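Local coordinates for hydrogenase maturation protease HycI (PDB 5ZBY), which probably acts as an endopeptidase that trims the C-terminal extension from the large subunit of a [NiFe] hydrogenase during its maturation, at residues I14-I19 and V46-C51; V70-A75 and S118-I123. One frame throughout, in Å; residues are numbered along the deposited sequence.

Interaction 1: I14-I19 and V46-C51; sequences IVICGI and VLILNC
Ile16 and Ile48, on adjacent parallel strands of a beta-alpha-beta unit, lie side by side and point the same way, and here the side-chain contact is tightest. The first torsion of Ile48 (-47°) sets CG1 beside its own backbone N, and the bend at chi2 (-69°) then brings CD1 back over the neighbouring strand, 3.7 Å from Ile16 CD1 and equally close to Ile16 CB. Beneath the pair, both the N and the O of Ile16 are used: N gives a bond to Leu47 O (2.8 Å), and O takes one from Leu49 N, nearly straight at 171°. The ladder continues through Gly18, whose N reaches Leu49 O, and closes where Cys51 N meets Gly18 O at 2.9 Å.

On the other face, Leu49 CD1 sits 4.1 Å from both Cys17 SG and Val15 CG1. Farther along, Cys51 SG and Cys17 SG are 4.0 Å apart, too far for a disulfide. Contacts are looser along strand 46-50 where Val46, Leu47 and Asn50 are partly exposed: Val46 CG2 stays 4.2 Å from Ile14 CB. Asn50 OD1 accepts from Gly52 N, and ND2 makes a weak bond to Glu35.

Strand 46-50 is an edge strand, while strand 14-18 bonds on to strand 69-75. Helix 29-40, which joins the two strands, packs over the Ile16 face through Leu37, as does helix 138-156 through Ile151 and Leu155.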
ATOM      1  N   ILE A  14      12.387  -0.849   5.239  1.00 22.67           N
ATOM      2  CA  ILE A  14      11.145  -0.889   4.453  1.00 21.03           C
ATOM      3  C   ILE A  14      10.058  -0.181   5.227  1.00 25.31           C
ATOM      4  O   ILE A  14       9.920  -0.396   6.457  1.00 25.78           O
ATOM      5  CB  ILE A  14      10.767  -2.315   4.182  1.00 24.32           C
ATOM      6  CG1 ILE A  14      11.870  -2.956   3.331  1.00 28.90           C
ATOM      7  CG2 ILE A  14       9.440  -2.388   3.350  1.00 26.67           C
ATOM      8  CD1 ILE A  14      11.751  -4.382   3.175  1.00 35.24           C
ATOM      9  N   VAL A  15       9.290   0.672   4.545  1.00 24.88           N
ATOM     10  CA  VAL A  15       8.106   1.227   5.165  1.00 21.76           C
ATOM     11  C   VAL A  15       6.940   0.693   4.361  1.00 22.42           C
ATOM     12  O   VAL A  15       6.972   0.763   3.130  1.00 25.58           O
ATOM     13  CB  VAL A  15       8.128   2.779   5.192  1.00 23.44           C
ATOM     14  CG1 VAL A  15       6.860   3.326   5.890  1.00 27.88           C
ATOM     15  CG2 VAL A  15       9.404   3.319   5.910  1.00 22.64           C
ATOM     16  N   ILE A  16       5.951   0.106   5.041  1.00 21.66           N
ATOM     17  CA  ILE A  16       4.743  -0.327   4.358  1.00 21.13           C
ATOM     18  C   ILE A  16       3.585   0.526   4.864  1.00 25.74           C
ATOM     19  O   ILE A  16       3.393   0.650   6.065  1.00 23.80           O
ATOM     20  CB  ILE A  16       4.477  -1.806   4.596  1.00 21.05           C
ATOM     21  CG1 ILE A  16       5.682  -2.604   4.044  1.00 28.25           C
ATOM     22  CG2 ILE A  16       3.208  -2.247   3.830  1.00 25.23           C
ATOM     23  CD1 ILE A  16       5.674  -4.019   4.453  1.00 37.85           C
ATOM     24  N   CYS A  17       2.884   1.153   3.928  1.00 22.85           N
ATOM     25  CA  CYS A  17       1.859   2.162   4.210  1.00 20.81           C
ATOM     26  C   CYS A  17       0.529   1.689   3.709  1.00 23.78           C
ATOM     27  O   CYS A  17       0.348   1.640   2.490  1.00 26.29           O
ATOM     28  CB  CYS A  17       2.185   3.461   3.483  1.00 22.90           C
ATOM     29  SG  CYS A  17       3.592   4.293   4.213  1.00 29.17           S
ATOM     30  N   GLY A  18      -0.402   1.357   4.604  1.00 20.75           N
ATOM     31  CA  GLY A  18      -1.736   0.960   4.163  1.00 20.93           C
ATOM     32  C   GLY A  18      -2.629   2.173   3.995  1.00 26.46           C
ATOM     33  O   GLY A  18      -2.705   3.031   4.851  1.00 26.30           O
ATOM     34  N   ILE A  19      -3.324   2.250   2.872  1.00 20.67           N
ATOM     35  CA  ILE A  19      -4.196   3.352   2.548  1.00 22.41           C
ATOM     36  C   ILE A  19      -5.588   2.794   2.451  1.00 22.87           C
ATOM     37  O   ILE A  19      -5.806   1.751   1.844  1.00 23.60           O
ATOM     38  CB  ILE A  19      -3.816   4.024   1.172  1.00 22.43           C
ATOM     39  CG1 ILE A  19      -2.375   4.566   1.261  1.00 23.84           C
ATOM     40  CG2 ILE A  19      -4.747   5.198   0.836  1.00 23.73           C
ATOM     41  CD1 ILE A  19      -1.886   5.006  -0.112  1.00 25.32           C
ATOM     42  N   VAL A  46      11.764  -2.562   9.740  1.00 24.78           N
ATOM     43  CA  VAL A  46      10.503  -2.356   9.007  1.00 25.99           C
ATOM     44  C   VAL A  46       9.530  -1.496   9.828  1.00 30.26           C
ATOM     45  O   VAL A  46       9.338  -1.740  11.026  1.00 30.50           O
ATOM     46  CB  VAL A  46       9.843  -3.691   8.679  1.00 22.88           C
ATOM     47  CG1 VAL A  46       8.452  -3.469   8.030  1.00 24.22           C
ATOM     48  CG2 VAL A  46      10.708  -4.526   7.736  1.00 27.81           C
ATOM     49  N   LEU A  47       8.921  -0.499   9.185  1.00 25.39           N
ATOM     50  CA  LEU A  47       7.888   0.315   9.773  1.00 22.26           C
ATOM     51  C   LEU A  47       6.582   0.078   9.023  1.00 23.79           C
ATOM     52  O   LEU A  47       6.572   0.201   7.804  1.00 25.75           O
ATOM     53  CB  LEU A  47       8.280   1.775   9.697  1.00 24.44           C
ATOM     54  CG  LEU A  47       7.241   2.829  10.067  1.00 27.61           C
ATOM     55  CD1 LEU A  47       6.764   2.654  11.528  1.00 34.72           C
ATOM     56  CD2 LEU A  47       7.741   4.234   9.801  1.00 28.22           C
ATOM     57  N   ILE A  48       5.515  -0.256   9.753  1.00 24.84           N
ATOM     58  CA  ILE A  48       4.171  -0.431   9.172  1.00 20.78           C
ATOM     59  C   ILE A  48       3.293   0.717   9.643  1.00 28.29           C
ATOM     60  O   ILE A  48       3.170   0.995  10.849  1.00 28.34           O
ATOM     61  CB  ILE A  48       3.538  -1.761   9.591  1.00 22.67           C
ATOM     62  CG1 ILE A  48       4.496  -2.949   9.447  1.00 33.42           C
ATOM     63  CG2 ILE A  48       2.210  -1.988   8.792  1.00 22.64           C
ATOM     64  CD1 ILE A  48       4.817  -3.282   8.008  1.00 37.13           C
ATOM     65  N   LEU A  49       2.690   1.417   8.699  1.00 22.37           N
ATOM     66  CA  LEU A  49       1.811   2.539   9.013  1.00 27.08           C
ATOM     67  C   LEU A  49       0.420   2.329   8.442  1.00 27.41           C
ATOM     68  O   LEU A  49       0.260   1.895   7.292  1.00 26.07           O
ATOM     69  CB  LEU A  49       2.358   3.822   8.412  1.00 25.30           C
ATOM     70  CG  LEU A  49       3.674   4.338   8.952  1.00 28.92           C
ATOM     71  CD1 LEU A  49       4.127   5.508   8.095  1.00 28.07           C
ATOM     72  CD2 LEU A  49       3.467   4.739  10.432  1.00 33.55           C
ATOM     73  N   ASN A  50      -0.583   2.644   9.245  1.00 23.44           N
ATOM     74  CA  ASN A  50      -1.955   2.792   8.770  1.00 22.38           C
ATOM     75  C   ASN A  50      -2.148   4.273   8.465  1.00 28.48           C
ATOM     76  O   ASN A  50      -2.192   5.109   9.380  1.00 27.41           O
ATOM     77  CB  ASN A  50      -2.941   2.274   9.825  1.00 26.65           C
ATOM     78  CG  ASN A  50      -4.403   2.440   9.408  1.00 26.33           C
ATOM     79  OD1 ASN A  50      -4.749   3.219   8.509  1.00 31.38           O
ATOM     80  ND2 ASN A  50      -5.265   1.686  10.071  1.00 36.61           N
ATOM     81  N   CYS A  51      -2.211   4.623   7.187  1.00 23.68           N
ATOM     82  CA  CYS A  51      -2.267   6.023   6.771  1.00 25.35           C
ATOM     83  C   CYS A  51      -3.703   6.529   6.570  1.00 22.07           C
ATOM     84  O   CYS A  51      -3.902   7.707   6.240  1.00 25.41           O
ATOM     85  CB  CYS A  51      -1.522   6.222   5.455  1.00 24.41           C
ATOM     86  SG  CYS A  51       0.245   5.917   5.649  1.00 28.89           S
TER

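Interaction 2: V70-A75 and S118-I123; sequences VVFVDA and SDIVLI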
ATOM      1  N   VAL A  70       9.602   2.049  -0.022  1.00 22.74           N
ATOM      2  CA  VAL A  70       8.309   2.402   0.556  1.00 21.10           C
ATOM      3  C   VAL A  70       7.255   1.707  -0.289  1.00 25.87           C
ATOM      4  O   VAL A  70       7.293   1.816  -1.519  1.00 25.04           O
ATOM      5  CB  VAL A  70       8.084   3.925   0.570  1.00 19.81           C
ATOM      6  CG1 VAL A  70       6.679   4.218   1.166  1.00 22.27           C
ATOM      7  CG2 VAL A  70       9.210   4.616   1.416  1.00 19.85           C
ATOM      8  N   VAL A  71       6.377   0.953   0.362  1.00 21.40           N
ATOM      9  CA  VAL A  71       5.297   0.196  -0.326  1.00 20.24           C
ATOM     10  C   VAL A  71       3.960   0.741   0.112  1.00 24.51           C
ATOM     11  O   VAL A  71       3.630   0.605   1.291  1.00 25.09           O
ATOM     12  CB  VAL A  71       5.368  -1.274   0.043  1.00 25.03           C
ATOM     13  CG1 VAL A  71       4.309  -2.088  -0.657  1.00 26.48           C
ATOM     14  CG2 VAL A  71       6.776  -1.833  -0.284  1.00 26.13           C
ATOM     15  N   PHE A  72       3.212   1.348  -0.806  1.00 21.11           N
ATOM     16  CA  PHE A  72       1.838   1.776  -0.540  1.00 20.35           C
ATOM     17  C   PHE A  72       0.931   0.640  -0.896  1.00 26.23           C
ATOM     18  O   PHE A  72       1.181  -0.048  -1.877  1.00 23.78           O
ATOM     19  CB  PHE A  72       1.494   3.024  -1.360  1.00 19.61           C
ATOM     20  CG  PHE A  72       2.218   4.244  -0.865  1.00 25.70           C
ATOM     21  CD1 PHE A  72       3.314   4.746  -1.534  1.00 24.58           C
ATOM     22  CD2 PHE A  72       1.820   4.851   0.320  1.00 23.50           C
ATOM     23  CE1 PHE A  72       4.010   5.881  -1.034  1.00 29.35           C
ATOM     24  CE2 PHE A  72       2.534   5.967   0.823  1.00 23.68           C
ATOM     25  CZ  PHE A  72       3.587   6.486   0.137  1.00 26.12           C
ATOM     26  N   VAL A  73      -0.087   0.387  -0.085  1.00 19.44           N
ATOM     27  CA  VAL A  73      -1.009  -0.721  -0.363  1.00 19.20           C
ATOM     28  C   VAL A  73      -2.422  -0.118  -0.356  1.00 22.30           C
ATOM     29  O   VAL A  73      -2.798   0.555   0.600  1.00 22.30           O
ATOM     30  CB  VAL A  73      -0.912  -1.837   0.680  1.00 22.09           C
ATOM     31  CG1 VAL A  73      -1.887  -2.968   0.378  1.00 24.70           C
ATOM     32  CG2 VAL A  73       0.553  -2.375   0.831  1.00 21.30           C
ATOM     33  N   ASP A  74      -3.185  -0.282  -1.435  1.00 19.97           N
ATOM     34  CA  ASP A  74      -4.492   0.408  -1.540  1.00 20.02           C
ATOM     35  C   ASP A  74      -5.447  -0.452  -2.419  1.00 22.99           C
ATOM     36  O   ASP A  74      -5.018  -1.251  -3.241  1.00 21.79           O
ATOM     37  CB  ASP A  74      -4.304   1.809  -2.173  1.00 19.88           C
ATOM     38  CG  ASP A  74      -5.510   2.738  -1.981  1.00 24.74           C
ATOM     39  OD1 ASP A  74      -6.401   2.409  -1.168  1.00 24.08           O
ATOM     40  OD2 ASP A  74      -5.515   3.808  -2.602  1.00 25.54           O
ATOM     41  N   ALA A  75      -6.744  -0.311  -2.191  1.00 20.99           N
ATOM     42  CA  ALA A  75      -7.706  -0.747  -3.182  1.00 19.59           C
ATOM     43  C   ALA A  75      -7.675   0.171  -4.404  1.00 25.51           C
ATOM     44  O   ALA A  75      -7.926   1.358  -4.289  1.00 29.85           O
ATOM     45  CB  ALA A  75      -9.125  -0.729  -2.562  1.00 22.55           C
ATOM     46  N   SER A 118      14.509   6.622  -1.702  1.00 29.90           N
ATOM     47  CA  SER A 118      13.879   5.305  -1.608  1.00 25.15           C
ATOM     48  C   SER A 118      13.213   4.897  -2.921  1.00 22.93           C
ATOM     49  O   SER A 118      12.652   5.745  -3.567  1.00 31.14           O
ATOM     50  CB  SER A 118      12.819   5.318  -0.502  1.00 27.81           C
ATOM     51  OG  SER A 118      12.300   4.024  -0.270  1.00 26.18           O
ATOM     52  N   ASP A 119      13.268   3.621  -3.270  1.00 24.66           N
ATOM     53  CA  ASP A 119      12.300   3.128  -4.281  1.00 23.35           C
ATOM     54  C   ASP A 119      10.905   3.230  -3.721  1.00 28.24           C
ATOM     55  O   ASP A 119      10.697   3.062  -2.518  1.00 26.26           O
ATOM     56  CB  ASP A 119      12.610   1.691  -4.637  1.00 27.83           C
ATOM     57  CG  ASP A 119      13.809   1.572  -5.559  1.00 79.59           C
ATOM     58  OD1 ASP A 119      14.169   2.582  -6.198  1.00 57.66           O
ATOM     59  OD2 ASP A 119      14.395   0.477  -5.648  1.00 58.74           O
ATOM     60  N   ILE A 120       9.911   3.453  -4.597  1.00 24.58           N
ATOM     61  CA  ILE A 120       8.538   3.497  -4.138  1.00 22.87           C
ATOM     62  C   ILE A 120       7.737   2.540  -4.990  1.00 27.16           C
ATOM     63  O   ILE A 120       7.849   2.595  -6.215  1.00 27.22           O
ATOM     64  CB  ILE A 120       7.912   4.888  -4.291  1.00 26.09           C
ATOM     65  CG1 ILE A 120       8.919   6.010  -3.920  1.00 28.02           C
ATOM     66  CG2 ILE A 120       6.571   4.963  -3.541  1.00 23.97           C
ATOM     67  CD1 ILE A 120       9.183   6.139  -2.427  1.00 30.06           C
ATOM     68  N   VAL A 121       6.880   1.731  -4.374  1.00 21.33           N
ATOM     69  CA  VAL A 121       5.986   0.873  -5.186  1.00 21.13           C
ATOM     70  C   VAL A 121       4.550   0.977  -4.653  1.00 22.49           C
ATOM     71  O   VAL A 121       4.350   1.326  -3.471  1.00 22.64           O
ATOM     72  CB  VAL A 121       6.499  -0.563  -5.174  1.00 31.35           C
ATOM     73  CG1 VAL A 121       6.402  -1.157  -3.805  1.00 35.46           C
ATOM     74  CG2 VAL A 121       5.754  -1.406  -6.129  1.00 30.03           C
ATOM     75  N   LEU A 122       3.540   0.749  -5.528  1.00 20.96           N
ATOM     76  CA  LEU A 122       2.152   0.645  -5.107  1.00 26.37           C
ATOM     77  C   LEU A 122       1.670  -0.766  -5.357  1.00 25.13           C
ATOM     78  O   LEU A 122       1.844  -1.286  -6.470  1.00 23.51           O
ATOM     79  CB  LEU A 122       1.286   1.657  -5.873  1.00 21.72           C
ATOM     80  CG  LEU A 122      -0.239   1.512  -5.811  1.00 27.43           C
ATOM     81  CD1 LEU A 122      -0.762   1.690  -4.397  1.00 25.23           C
ATOM     82  CD2 LEU A 122      -0.874   2.530  -6.781  1.00 28.57           C
ATOM     83  N   ILE A 123       1.122  -1.432  -4.343  1.00 23.03           N
ATOM     84  CA  ILE A 123       0.427  -2.693  -4.561  1.00 21.69           C
ATOM     85  C   ILE A 123      -1.080  -2.423  -4.442  1.00 24.84           C
ATOM     86  O   ILE A 123      -1.546  -2.027  -3.370  1.00 24.05           O
ATOM     87  CB  ILE A 123       0.846  -3.801  -3.562  1.00 24.72           C
ATOM     88  CG1 ILE A 123       2.357  -4.016  -3.620  1.00 21.85           C
ATOM     89  CG2 ILE A 123       0.060  -5.130  -3.886  1.00 27.44           C
ATOM     90  CD1 ILE A 123       2.861  -4.873  -2.436  1.00 28.19           C
TER
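Asp119 O receives two donors where strand 119-125 begins: Val70 N from the neighbouring strand at 2.9 Å, and Ser118 OG from the residue just before it, also at 2.9 Å. The backbone N-H comes in nearly along the C=O axis, whereas the hydroxyl approaches 31° out of the carbonyl plane. Two inner parallel strands in the sheet of an alpha/beta/alpha sandwich are joined here, and the ladder runs on through Val121 N to Val70 O, Phe72 N to Val121 O and Ile123 N to Phe72 O. It ends in a longer bond from Asp74 N to Ile123 O, 3.1 Å.

On the face of Val71, Val121 and Ile123 the contacts are aliphatic. Val121 puts CG1 between its backbone N and carbonyl carbon (chi1 66°), which brings that methyl to 3.6 Å from Val71 CG2. The other branch of Val71, CG1, meets Ile123 CD1 at 3.6 Å, and helix 3-8 packs on this face through Leu4, Val7 and Phe8. On the opposite face of the sheet Val70 and Ile120 lie alongside each other; Ile112 of helix 105-116 touches both Phe72 and Ile120, with Leu105 on Phe72 and Ala109 on Ile120. Asp74, at the C-terminal end of its strand, turns its carboxylate to a bound HEPES molecule, probably from the crystallisation liquor, with OD1 hydrogen-bonded to it. Deeper in, the Phe72 ring is met at its edge, near the ring plane, by a methyl: Ile120 CG2 lies 3.7 Å from CE1.

Overall arrangement
Both interactions belong to one sheet, and they meet through its middle: strand 14-18 of interaction 1 lies beside strand 69-75 of interaction 2, probably hydrogen-bonded from Cys17 N to Val71 O and from Val71 N to Val15 O. Both are largely buried, but interaction 1 reaches an edge strand, 46-50, whereas interaction 2 joins two strands that each have a neighbour on both sides. Their chemistry differs too. Aliphatic groups and two cysteine sulfurs fill interaction 1; interaction 2 adds an aromatic ring, packed against Cys17 CB by its CD2, and carries an acid at the C-terminal end of strand 69-75, where the buffer molecule binds.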